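Local coordinates for protein alkaline phosphatase D (Bacillus subtilis, PDB 2YEQ) that hydrolyses phosphate esters, acting as a secreted alkaline phosphatase and phosphodiesterase whose active site holds iron and calcium, at residues K68-D80 with Y239-S251. Residues are numbered along the deposited sequence; the frame is centred on the assembly and turned at random.
Sequences KPSLAHSVHVEAD and YQAYYEHMPLRIS. With PE5 (3,6,9,12,15,18,21,24-octaoxahexacosan-1-ol), chain B; EDO (1,2-ethanediol), chain R; EDO (1,2-ethanediol), chain C.
His76, Glu78 and Ser74, on one side of strand 74-79, meet the C-terminal end of helix 228-245 and the chain leaving it, a polar interface between the N-terminal domain and the calcineurin-like phosphatase domain. Strand and helix segments cross at 63°. The imidazole of His76 lies over one face of the Tyr243 ring in an offset stack, centroids 4.2 Å apart and planes 13° from parallel. Its NE2 forks to two carbonyls where the helix gives way to loop, donating to Tyr243 O at 2.9 Å and, weakly, to Met246 O. Tyr243 O also takes the N-H of Met246, the two donors coming from opposite faces of the carbonyl plane. Replacing His76 by an alanine is likely to leave the Tyr243 ring face without its stacking partner and both carbonyls without this donor. The opposite side of the strand, with Val75 and Val77, faces strand 44-51, while its backbone pairs with strand 23-28, making 74-79 the outermost strand of a mixed sheet that continues into the phosphatase domain. Further along, the carboxylate of Glu78 is gripped twice: OE2 accepts the backbone N-H of Ile250 at 2.8 Å on its syn side, though tilted out of the carboxylate plane, and OE1 forms a salt bridge with Arg249 NH1, 3.3 Å away and above that plane. Arg249 NH2 turns to Asp17 O and Ser22 OG. Ser74 CB packs on Glu244 O at 3.2 Å, and Ser74 OG bonds Leu71 O. With CG anti to the carbonyl carbon, the extended Glu244 chain passes along the Leu71 backbone and brings OE2 to 3.2 Å from Leu71 CA. Gln240 NE2 donates an almost straight bond to Glu244 OE2 at 2.9 Å, from above the carboxylate plane, while Glu244 OE1 forms a salt bridge with Arg183.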
ATOM      1  N   LYS A  68      -8.721  20.336  14.980  1.00 28.64           N
ATOM      2  CA  LYS A  68      -9.908  20.119  15.843  1.00 30.84           C
ATOM      3  C   LYS A  68      -9.888  18.776  16.536  1.00 28.71           C
ATOM      4  O   LYS A  68      -9.469  17.786  15.927  1.00 23.95           O
ATOM      5  CB  LYS A  68     -11.204  20.118  15.027  1.00 36.13           C
ATOM      6  CG  LYS A  68     -11.247  21.067  13.873  1.00 41.78           C
ATOM      7  CD  LYS A  68     -12.673  21.250  13.361  1.00 47.21           C
ATOM      8  CE  LYS A  68     -13.109  20.135  12.420  1.00 49.62           C
ATOM      9  NZ  LYS A  68     -14.087  20.653  11.409  1.00 48.95           N
ATOM     10  N   PRO A  69     -10.417  18.728  17.760  1.00 26.31           N
ATOM     11  CA  PRO A  69     -10.523  17.471  18.503  1.00 26.23           C
ATOM     12  C   PRO A  69     -11.274  16.372  17.743  1.00 25.93           C
ATOM     13  O   PRO A  69     -10.919  15.200  17.865  1.00 26.56           O
ATOM     14  CB  PRO A  69     -11.307  17.861  19.784  1.00 28.21           C
ATOM     15  CG  PRO A  69     -11.267  19.329  19.863  1.00 29.14           C
ATOM     16  CD  PRO A  69     -11.012  19.867  18.494  1.00 26.71           C
ATOM     17  N   SER A  70     -12.310  16.738  16.986  1.00 23.32           N
ATOM     18  CA  SER A  70     -13.129  15.722  16.315  1.00 25.52           C
ATOM     19  C   SER A  70     -12.354  14.961  15.235  1.00 24.68           C
ATOM     20  O   SER A  70     -12.730  13.831  14.884  1.00 23.77           O
ATOM     21  CB  SER A  70     -14.388  16.333  15.727  1.00 25.15           C
ATOM     22  OG  SER A  70     -14.059  17.229  14.694  1.00 28.49           O
ATOM     23  N   LEU A  71     -11.249  15.549  14.764  1.00 23.59           N
ATOM     24  CA  LEU A  71     -10.327  14.858  13.852  1.00 22.28           C
ATOM     25  C   LEU A  71      -8.930  14.601  14.462  1.00 22.68           C
ATOM     26  O   LEU A  71      -7.917  14.576  13.745  1.00 23.87           O
ATOM     27  CB  LEU A  71     -10.217  15.664  12.563  1.00 23.60           C
ATOM     28  CG  LEU A  71     -11.524  15.812  11.746  1.00 23.53           C
ATOM     29  CD1 LEU A  71     -11.309  16.783  10.608  1.00 24.88           C
ATOM     30  CD2 LEU A  71     -12.001  14.513  11.187  1.00 24.48           C
ATOM     31  N   ALA A  72      -8.896  14.391  15.782  1.00 19.73           N
ATOM     32  CA  ALA A  72      -7.675  14.088  16.536  1.00 20.00           C
ATOM     33  C   ALA A  72      -6.567  15.147  16.339  1.00 18.34           C
ATOM     34  O   ALA A  72      -5.371  14.845  16.420  1.00 18.28           O
ATOM     35  CB  ALA A  72      -7.160  12.683  16.203  1.00 18.94           C
ATOM     36  N   HIS A  73      -6.988  16.383  16.112  1.00 17.92           N
ATOM     37  CA  HIS A  73      -6.099  17.524  15.852  1.00 19.22           C
ATOM     38  C   HIS A  73      -5.149  17.246  14.673  1.00 21.76           C
ATOM     39  O   HIS A  73      -4.000  17.736  14.627  1.00 19.30           O
ATOM     40  CB  HIS A  73      -5.319  17.922  17.122  1.00 21.36           C
ATOM     41  CG  HIS A  73      -6.171  18.556  18.174  1.00 21.86           C
ATOM     42  ND1 HIS A  73      -6.766  17.832  19.182  1.00 23.51           N
ATOM     43  CD2 HIS A  73      -6.523  19.845  18.374  1.00 21.47           C
ATOM     44  CE1 HIS A  73      -7.435  18.653  19.972  1.00 23.11           C
ATOM     45  NE2 HIS A  73      -7.315  19.879  19.497  1.00 23.44           N
ATOM     46  N   SER A  74      -5.642  16.475  13.706  1.00 20.77           N
ATOM     47  CA  SER A  74      -4.940  16.317  12.453  1.00 20.20           C
ATOM     48  C   SER A  74      -5.094  17.593  11.632  1.00 23.11           C
ATOM     49  O   SER A  74      -5.984  18.440  11.856  1.00 22.92           O
ATOM     50  CB  SER A  74      -5.468  15.111  11.684  1.00 22.06           C
ATOM     51  OG  SER A  74      -6.832  15.287  11.354  1.00 23.51           O
ATOM     52  N   VAL A  75      -4.187  17.756  10.682  1.00 21.96           N
ATOM     53  CA  VAL A  75      -4.211  18.893   9.796  1.00 22.01           C
ATOM     54  C   VAL A  75      -4.094  18.388   8.355  1.00 21.39           C
ATOM     55  O   VAL A  75      -3.178  17.629   8.034  1.00 21.04           O
ATOM     56  CB  VAL A  75      -3.042  19.869  10.117  1.00 24.49           C
ATOM     57  CG1 VAL A  75      -3.007  20.993   9.109  1.00 23.99           C
ATOM     58  CG2 VAL A  75      -3.167  20.408  11.561  1.00 25.04           C
ATOM     59  N   HIS A  76      -5.036  18.778   7.513  1.00 19.09           N
ATOM     60  CA  HIS A  76      -4.968  18.509   6.073  1.00 21.41           C
ATOM     61  C   HIS A  76      -5.071  19.832   5.355  1.00 22.77           C
ATOM     62  O   HIS A  76      -6.059  20.536   5.517  1.00 27.86           O
ATOM     63  CB  HIS A  76      -6.134  17.633   5.608  1.00 20.19           C
ATOM     64  CG  HIS A  76      -6.112  16.248   6.172  1.00 19.16           C
ATOM     65  ND1 HIS A  76      -6.453  15.976   7.475  1.00 19.14           N
ATOM     66  CD2 HIS A  76      -5.790  15.066   5.607  1.00 17.25           C
ATOM     67  CE1 HIS A  76      -6.327  14.678   7.689  1.00 21.32           C
ATOM     68  NE2 HIS A  76      -5.924  14.106   6.570  1.00 19.45           N
ATOM     69  N   VAL A  77      -4.050  20.174   4.576  1.00 22.38           N
ATOM     70  CA  VAL A  77      -4.003  21.435   3.853  1.00 24.16           C
ATOM     71  C   VAL A  77      -3.902  21.082   2.380  1.00 24.89           C
ATOM     72  O   VAL A  77      -3.073  20.278   1.997  1.00 26.32           O
ATOM     73  CB  VAL A  77      -2.738  22.275   4.250  1.00 27.68           C
ATOM     74  CG1 VAL A  77      -2.537  23.458   3.301  1.00 26.49           C
ATOM     75  CG2 VAL A  77      -2.804  22.743   5.711  1.00 28.01           C
ATOM     76  N   GLU A  78      -4.741  21.675   1.550  1.00 27.50           N
ATOM     77  CA  GLU A  78      -4.585  21.521   0.112  1.00 28.23           C
ATOM     78  C   GLU A  78      -3.907  22.797  -0.411  1.00 29.90           C
ATOM     79  O   GLU A  78      -4.556  23.798  -0.684  1.00 30.15           O
ATOM     80  CB  GLU A  78      -5.932  21.214  -0.555  1.00 30.56           C
ATOM     81  CG  GLU A  78      -6.352  19.755  -0.262  1.00 35.59           C
ATOM     82  CD  GLU A  78      -7.727  19.383  -0.802  1.00 39.19           C
ATOM     83  OE1 GLU A  78      -8.005  19.677  -1.991  1.00 44.65           O
ATOM     84  OE2 GLU A  78      -8.518  18.792  -0.032  1.00 35.37           O
ATOM     85  N   ALA A  79      -2.578  22.756  -0.474  1.00 27.11           N
ATOM     86  CA  ALA A  79      -1.778  23.920  -0.838  1.00 28.42           C
ATOM     87  C   ALA A  79      -1.855  24.033  -2.343  1.00 30.41           C
ATOM     88  O   ALA A  79      -1.349  23.172  -3.058  1.00 29.35           O
ATOM     89  CB  ALA A  79      -0.356  23.735  -0.396  1.00 26.95           C
ATOM     90  N   ASP A  80      -2.510  25.077  -2.825  1.00 31.34           N
ATOM     91  CA  ASP A  80      -2.681  25.265  -4.256  1.00 32.48           C
ATOM     92  C   ASP A  80      -1.900  26.489  -4.744  1.00 33.56           C
ATOM     93  O   ASP A  80      -1.124  27.064  -3.985  1.00 30.30           O
ATOM     94  CB  ASP A  80      -4.162  25.348  -4.607  1.00 35.22           C
ATOM     95  CG  ASP A  80      -4.855  26.550  -3.994  1.00 37.93           C
ATOM     96  OD1 ASP A  80      -4.213  27.361  -3.291  1.00 38.14           O
ATOM     97  OD2 ASP A  80      -6.073  26.665  -4.224  1.00 39.65           O
ATOM     98  N   TYR A 239     -11.879   3.758   9.192  1.00 18.37           N
ATOM     99  CA  TYR A 239     -11.798   4.682   8.069  1.00 18.30           C
ATOM    100  C   TYR A 239     -11.540   6.122   8.508  1.00 19.84           C
ATOM    101  O   TYR A 239     -10.754   6.837   7.851  1.00 17.54           O
ATOM    102  CB  TYR A 239     -13.048   4.609   7.188  1.00 18.59           C
ATOM    103  CG  TYR A 239     -13.169   3.398   6.267  1.00 17.20           C
ATOM    104  CD1 TYR A 239     -12.246   2.369   6.281  1.00 17.65           C
ATOM    105  CD2 TYR A 239     -14.215   3.316   5.358  1.00 18.04           C
ATOM    106  CE1 TYR A 239     -12.365   1.265   5.400  1.00 17.26           C
ATOM    107  CE2 TYR A 239     -14.343   2.245   4.483  1.00 16.99           C
ATOM    108  CZ  TYR A 239     -13.432   1.220   4.517  1.00 17.73           C
ATOM    109  OH  TYR A 239     -13.553   0.144   3.655  1.00 19.15           O
ATOM    110  N   GLN A 240     -12.199   6.558   9.590  1.00 19.72           N
ATOM    111  CA  GLN A 240     -11.965   7.896  10.137  1.00 18.63           C
ATOM    112  C   GLN A 240     -10.496   8.043  10.589  1.00 16.43           C
ATOM    113  O   GLN A 240      -9.847   9.028  10.248  1.00 17.33           O
ATOM    114  CB  GLN A 240     -12.905   8.234  11.318  1.00 19.92           C
ATOM    115  CG  GLN A 240     -12.691   9.691  11.804  1.00 22.11           C
ATOM    116  CD  GLN A 240     -13.770  10.222  12.759  1.00 25.92           C
ATOM    117  OE1 GLN A 240     -14.950   9.837  12.698  1.00 25.19           O
ATOM    118  NE2 GLN A 240     -13.372  11.161  13.612  1.00 26.73           N
ATOM    119  N   ALA A 241      -9.992   7.077  11.340  1.00 15.16           N
ATOM    120  CA  ALA A 241      -8.601   7.111  11.834  1.00 16.59           C
ATOM    121  C   ALA A 241      -7.601   7.119  10.678  1.00 18.56           C
ATOM    122  O   ALA A 241      -6.554   7.786  10.757  1.00 18.38           O
ATOM    123  CB  ALA A 241      -8.306   5.954  12.737  1.00 15.21           C
ATOM    124  N   TYR A 242      -7.936   6.409   9.599  1.00 16.96           N
ATOM    125  CA  TYR A 242      -7.083   6.386   8.409  1.00 17.79           C
ATOM    126  C   TYR A 242      -7.032   7.764   7.770  1.00 19.67           C
ATOM    127  O   TYR A 242      -5.961   8.300   7.527  1.00 18.19           O
ATOM    128  CB  TYR A 242      -7.605   5.353   7.419  1.00 17.64           C
ATOM    129  CG  TYR A 242      -6.712   5.072   6.236  1.00 16.89           C
ATOM    130  CD1 TYR A 242      -5.722   4.119   6.308  1.00 16.69           C
ATOM    131  CD2 TYR A 242      -6.911   5.718   5.025  1.00 17.12           C
ATOM    132  CE1 TYR A 242      -4.893   3.847   5.199  1.00 17.21           C
ATOM    133  CE2 TYR A 242      -6.117   5.433   3.914  1.00 16.98           C
ATOM    134  CZ  TYR A 242      -5.128   4.495   4.012  1.00 16.83           C
ATOM    135  OH  TYR A 242      -4.362   4.220   2.900  1.00 17.01           O
ATOM    136  N   TYR A 243      -8.198   8.355   7.522  1.00 17.50           N
ATOM    137  CA  TYR A 243      -8.261   9.702   7.030  1.00 17.78           C
ATOM    138  C   TYR A 243      -7.420  10.658   7.902  1.00 19.82           C
ATOM    139  O   TYR A 243      -6.640  11.447   7.370  1.00 20.46           O
ATOM    140  CB  TYR A 243      -9.709  10.232   6.928  1.00 17.65           C
ATOM    141  CG  TYR A 243      -9.738  11.687   6.555  1.00 19.16           C
ATOM    142  CD1 TYR A 243      -9.600  12.091   5.225  1.00 18.94           C
ATOM    143  CD2 TYR A 243      -9.810  12.681   7.535  1.00 19.95           C
ATOM    144  CE1 TYR A 243      -9.578  13.426   4.879  1.00 20.84           C
ATOM    145  CE2 TYR A 243      -9.780  14.015   7.195  1.00 20.57           C
ATOM    146  CZ  TYR A 243      -9.661  14.390   5.859  1.00 21.23           C
ATOM    147  OH  TYR A 243      -9.638  15.728   5.510  1.00 22.88           O
ATOM    148  N   GLU A 244      -7.632  10.610   9.218  1.00 20.23           N
ATOM    149  CA  GLU A 244      -6.958  11.520  10.150  1.00 20.17           C
ATOM    150  C   GLU A 244      -5.434  11.413  10.002  1.00 20.00           C
ATOM    151  O   GLU A 244      -4.741  12.383  10.223  1.00 20.81           O
ATOM    152  CB  GLU A 244      -7.397  11.244  11.598  1.00 18.61           C
ATOM    153  CG  GLU A 244      -8.853  11.674  11.855  1.00 18.65           C
ATOM    154  CD  GLU A 244      -9.457  11.190  13.147  1.00 21.56           C
ATOM    155  OE1 GLU A 244      -8.865  10.301  13.790  1.00 19.51           O
ATOM    156  OE2 GLU A 244     -10.563  11.705  13.506  1.00 22.77           O
ATOM    157  N   HIS A 245      -4.921  10.241   9.639  1.00 18.74           N
ATOM    158  CA  HIS A 245      -3.480  10.034   9.595  1.00 18.53           C
ATOM    159  C   HIS A 245      -2.861  10.012   8.200  1.00 19.19           C
ATOM    160  O   HIS A 245      -1.666   9.816   8.072  1.00 16.01           O
ATOM    161  CB  HIS A 245      -3.090   8.785  10.383  1.00 20.84           C
ATOM    162  CG  HIS A 245      -3.314   8.941  11.849  1.00 20.28           C
ATOM    163  ND1 HIS A 245      -4.554   8.779  12.424  1.00 18.88           N
ATOM    164  CD2 HIS A 245      -2.476   9.327  12.841  1.00 20.29           C
ATOM    165  CE1 HIS A 245      -4.463   9.043  13.718  1.00 21.55           C
ATOM    166  NE2 HIS A 245      -3.215   9.373  13.993  1.00 20.12           N
ATOM    167  N   MET A 246      -3.653  10.248   7.168  1.00 18.32           N
ATOM    168  CA  MET A 246      -3.155  10.136   5.792  1.00 19.06           C
ATOM    169  C   MET A 246      -3.321  11.421   5.009  1.00 18.04           C
ATOM    170  O   MET A 246      -4.325  12.130   5.159  1.00 21.91           O
ATOM    171  CB  MET A 246      -3.885   9.007   5.065  1.00 19.22           C
ATOM    172  CG  MET A 246      -3.547   7.631   5.548  1.00 19.82           C
ATOM    173  SD  MET A 246      -1.780   7.247   5.412  1.00 22.23           S
ATOM    174  CE  MET A 246      -1.675   5.598   5.995  1.00 25.25           C
ATOM    175  N   PRO A 247      -2.373  11.710   4.115  1.00 20.78           N
ATOM    176  CA  PRO A 247      -2.416  12.955   3.338  1.00 19.71           C
ATOM    177  C   PRO A 247      -3.356  12.844   2.135  1.00 23.22           C
ATOM    178  O   PRO A 247      -2.914  12.784   0.985  1.00 26.08           O
ATOM    179  CB  PRO A 247      -0.969  13.133   2.890  1.00 21.02           C
ATOM    180  CG  PRO A 247      -0.490  11.751   2.707  1.00 22.81           C
ATOM    181  CD  PRO A 247      -1.147  10.949   3.828  1.00 20.38           C
ATOM    182  N   LEU A 248      -4.648  12.844   2.430  1.00 23.53           N
ATOM    183  CA  LEU A 248      -5.725  12.722   1.448  1.00 20.68           C
ATOM    184  C   LEU A 248      -6.446  14.039   1.245  1.00 20.97           C
ATOM    185  O   LEU A 248      -6.469  14.891   2.122  1.00 20.03           O
ATOM    186  CB  LEU A 248      -6.716  11.666   1.949  1.00 19.60           C
ATOM    187  CG  LEU A 248      -6.143  10.251   2.126  1.00 18.90           C
ATOM    188  CD1 LEU A 248      -7.166   9.304   2.738  1.00 17.84           C
ATOM    189  CD2 LEU A 248      -5.643   9.645   0.804  1.00 18.23           C
ATOM    190  N   ARG A 249      -7.080  14.196   0.096  1.00 21.65           N
ATOM    191  CA  ARG A 249      -7.893  15.382  -0.187  1.00 23.49           C
ATOM    192  C   ARG A 249      -9.271  15.294   0.467  1.00 23.39           C
ATOM    193  O   ARG A 249      -9.655  14.244   0.940  1.00 23.93           O
ATOM    194  CB  ARG A 249      -8.013  15.577  -1.695  1.00 25.97           C
ATOM    195  CG  ARG A 249      -6.687  15.976  -2.289  1.00 26.44           C
ATOM    196  CD  ARG A 249      -6.743  16.231  -3.752  1.00 29.72           C
ATOM    197  NE  ARG A 249      -5.402  16.559  -4.254  1.00 28.15           N
ATOM    198  CZ  ARG A 249      -4.899  17.785  -4.374  1.00 29.13           C
ATOM    199  NH1 ARG A 249      -5.591  18.857  -4.032  1.00 32.44           N
ATOM    200  NH2 ARG A 249      -3.676  17.948  -4.849  1.00 29.80           N
ATOM    201  N   ILE A 250      -9.989  16.411   0.505  1.00 21.81           N
ATOM    202  CA  ILE A 250     -11.246  16.510   1.266  1.00 24.40           C
ATOM    203  C   ILE A 250     -12.377  15.589   0.704  1.00 24.80           C
ATOM    204  O   ILE A 250     -13.253  15.127   1.443  1.00 25.45           O
ATOM    205  CB  ILE A 250     -11.703  18.000   1.381  1.00 25.92           C
ATOM    206  CG1 ILE A 250     -12.752  18.163   2.504  1.00 27.63           C
ATOM    207  CG2 ILE A 250     -12.197  18.529   0.036  1.00 25.77           C
ATOM    208  CD1 ILE A 250     -12.227  17.776   3.894  1.00 27.93           C
ATOM    209  N   SER A 251     -12.304  15.261  -0.581  1.00 22.98           N
ATOM    210  CA  SER A 251     -13.265  14.342  -1.173  1.00 27.50           C
ATOM    211  C   SER A 251     -13.118  12.918  -0.625  1.00 26.07           C
ATOM    212  O   SER A 251     -14.010  12.106  -0.804  1.00 23.65           O
ATOM    213  CB  SER A 251     -13.126  14.351  -2.694  1.00 31.80           C
ATOM    214  OG  SER A 251     -11.786  14.018  -3.034  1.00 45.43           O
TER
HETATM  215  C50 PE5 B 580     -16.908  20.419  12.716  1.00 54.53           C
HETATM  216  O1  PE5 B 580     -16.532  19.073  12.380  1.00 66.77           O
HETATM  217  C1  PE5 B 580     -16.512  18.795  10.965  1.00 65.83           C
HETATM  218  C2  PE5 B 580     -15.390  17.822  10.561  1.00 61.72           C
HETATM  219  O2  PE5 B 580     -14.988  17.981   9.175  1.00 56.89           O
HETATM  220  C3  PE5 B 580     -13.995  18.992   8.946  1.00 53.87           C
HETATM  221  C4  PE5 B 580     -13.241  18.776   7.655  1.00 53.51           C
HETATM  222  C1  EDO R 549      -8.987  20.790   9.714  1.00 47.95           C
HETATM  223  O1  EDO R 549      -9.409  20.187  10.940  1.00 52.80           O
HETATM  224  C2  EDO R 549      -7.465  20.833   9.671  1.00 44.52           C
HETATM  225  O2  EDO R 549      -7.011  20.617   8.332  1.00 40.76           O
HETATM  226  C1  EDO C 564     -18.627  10.100   9.923  1.00 37.32           C
HETATM  227  O1  EDO C 564     -19.445  11.265   9.989  1.00 49.48           O
HETATM  228  C2  EDO C 564     -17.435  10.196  10.875  1.00 43.75           C
HETATM  229  O2  EDO C 564     -16.301   9.519  10.333  1.00 42.80           O